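Local atomic coordinates of Serpin48 (Tenebrio molitor, PDB entry 3OZQ), a protein that acts as a serpin that specifically inhibits the serine protease SPE in the innate immunity of the insect. Residues Val266-Phe271 with Ile319-Glu324. Residues are numbered along the deposited sequence; the frame is centred on the assembly and turned at random.
Sequences VALPKF and IDVSEE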
# COMPACT_ATOMS: atom_id res chain seq x y z
N VAL A 266 13.51 -12.27 -18.32
CA VAL A 266 12.90 -11.06 -17.80
C VAL A 266 13.80 -9.85 -17.92
O VAL A 266 14.98 -9.90 -17.57
CB VAL A 266 12.49 -11.22 -16.32
CG1 VAL A 266 11.73 -12.54 -16.11
CG2 VAL A 266 13.71 -11.17 -15.44
N ALA A 267 13.24 -8.76 -18.41
CA ALA A 267 13.94 -7.48 -18.43
C ALA A 267 13.14 -6.50 -17.61
O ALA A 267 12.07 -6.05 -18.04
CB ALA A 267 14.09 -6.97 -19.86
N LEU A 268 13.66 -6.16 -16.44
CA LEU A 268 12.94 -5.29 -15.50
C LEU A 268 13.80 -4.12 -15.16
O LEU A 268 14.88 -4.29 -14.61
CB LEU A 268 12.62 -6.06 -14.22
CG LEU A 268 11.82 -5.29 -13.16
CD1 LEU A 268 10.38 -5.17 -13.63
CD2 LEU A 268 11.91 -5.99 -11.83
N PRO A 269 13.33 -2.91 -15.46
CA PRO A 269 14.02 -1.68 -15.06
C PRO A 269 14.12 -1.60 -13.55
O PRO A 269 13.23 -2.08 -12.83
CB PRO A 269 13.08 -0.57 -15.55
CG PRO A 269 12.16 -1.21 -16.53
CD PRO A 269 12.03 -2.64 -16.11
N LYS A 270 15.17 -0.98 -13.05
CA LYS A 270 15.12 -0.62 -11.64
C LYS A 270 14.22 0.60 -11.48
O LYS A 270 14.09 1.43 -12.39
CB LYS A 270 16.51 -0.41 -11.04
CG LYS A 270 17.38 0.60 -11.74
CD LYS A 270 18.76 0.60 -11.12
CE LYS A 270 19.28 -0.82 -10.99
NZ LYS A 270 20.37 -0.88 -9.98
N PHE A 271 13.53 0.71 -10.35
CA PHE A 271 12.65 1.84 -10.15
C PHE A 271 12.47 2.18 -8.68
O PHE A 271 12.54 1.32 -7.81
CB PHE A 271 11.30 1.65 -10.86
CG PHE A 271 10.49 0.46 -10.39
CD1 PHE A 271 10.64 -0.78 -10.98
CD2 PHE A 271 9.54 0.60 -9.38
CE1 PHE A 271 9.88 -1.87 -10.56
CE2 PHE A 271 8.78 -0.48 -8.96
CZ PHE A 271 8.95 -1.72 -9.55
N ILE A 319 8.95 2.58 -2.54
CA ILE A 319 9.49 1.29 -2.94
C ILE A 319 10.74 1.56 -3.76
O ILE A 319 10.81 2.53 -4.54
CB ILE A 319 8.50 0.49 -3.78
CG1 ILE A 319 9.05 -0.93 -4.03
CG2 ILE A 319 8.25 1.22 -5.10
CD1 ILE A 319 8.08 -1.85 -4.74
N ASP A 320 11.74 0.72 -3.56
CA ASP A 320 13.00 0.90 -4.24
C ASP A 320 13.41 -0.46 -4.77
O ASP A 320 13.78 -1.35 -4.00
CB ASP A 320 14.04 1.49 -3.28
CG ASP A 320 15.28 2.00 -4.01
OD1 ASP A 320 16.08 2.73 -3.38
OD2 ASP A 320 15.45 1.66 -5.21
N VAL A 321 13.30 -0.64 -6.08
CA VAL A 321 13.47 -1.96 -6.67
C VAL A 321 14.82 -2.06 -7.34
O VAL A 321 15.14 -1.26 -8.21
CB VAL A 321 12.35 -2.29 -7.66
CG1 VAL A 321 12.67 -3.55 -8.41
CG2 VAL A 321 11.03 -2.44 -6.91
N SER A 322 15.61 -3.04 -6.91
CA SER A 322 16.97 -3.20 -7.40
C SER A 322 17.31 -4.68 -7.62
O SER A 322 16.43 -5.54 -7.60
CB SER A 322 17.94 -2.57 -6.41
OG SER A 322 17.91 -3.29 -5.19
N GLU A 323 18.59 -4.96 -7.83
CA GLU A 323 19.01 -6.32 -8.18
C GLU A 323 18.79 -7.37 -7.07
O GLU A 323 18.46 -8.51 -7.37
CB GLU A 323 20.46 -6.34 -8.66
CG GLU A 323 20.66 -5.66 -10.00
CD GLU A 323 21.14 -4.22 -9.88
OE1 GLU A 323 21.81 -3.74 -10.82
OE2 GLU A 323 20.86 -3.57 -8.85
N GLU A 324 18.96 -6.98 -5.81
CA GLU A 324 18.76 -7.94 -4.72
C GLU A 324 17.31 -8.05 -4.24
O GLU A 324 16.93 -9.05 -3.63
CB GLU A 324 19.67 -7.63 -3.53
CG GLU A 324 20.87 -8.58 -3.42
CD GLU A 324 20.47 -10.05 -3.20
OE1 GLU A 324 21.26 -10.95 -3.56
OE2 GLU A 324 19.36 -10.30 -2.66
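Phe271 and Val321 form an antiparallel hydrogen-bonded pair in the breach region of serpin beta-sheet A. Strand 260-278 runs through 266-271 and, after a bend, meets the end of strand 310-321. Beyond that end the chain enters the hinge of the reactive-centre loop.

The pair is held by two backbone bonds of unequal quality. Val321 N donates to Phe271 O at 2.7 Å, nearly straight at 170°. The return bond, Phe271 N to Val321 O, is weak at 3.3 Å.

Both side chains lie on the same sheet face. With CG between its own N and carbonyl carbon (chi1 61°), the Phe271 ring is turned so that one face meets the Val321 side chain. Val321 CG2 comes over that face, offset toward the rim, in a CH-pi contact 3.8 Å from the ring centroid. Val321 CG2 lies nearest Phe271 CZ, at 3.4 Å. Ile319 CG2 approaches the ring obliquely, and Leu268 CD2 touches Val321 CG1 at 4.3 Å. Phe358 also meets the ring.

A salt bridge joins the partly exposed side chains of Lys270 and Glu323. Glu323 OE1 is also hydrogen-bonded to Thr184 OG1, which should help fix the carboxylate. The lysine chain bends at chi3 (48°), and Lys270 NZ reaches Glu323 OE2 at 3.0 Å from above the carboxylate plane.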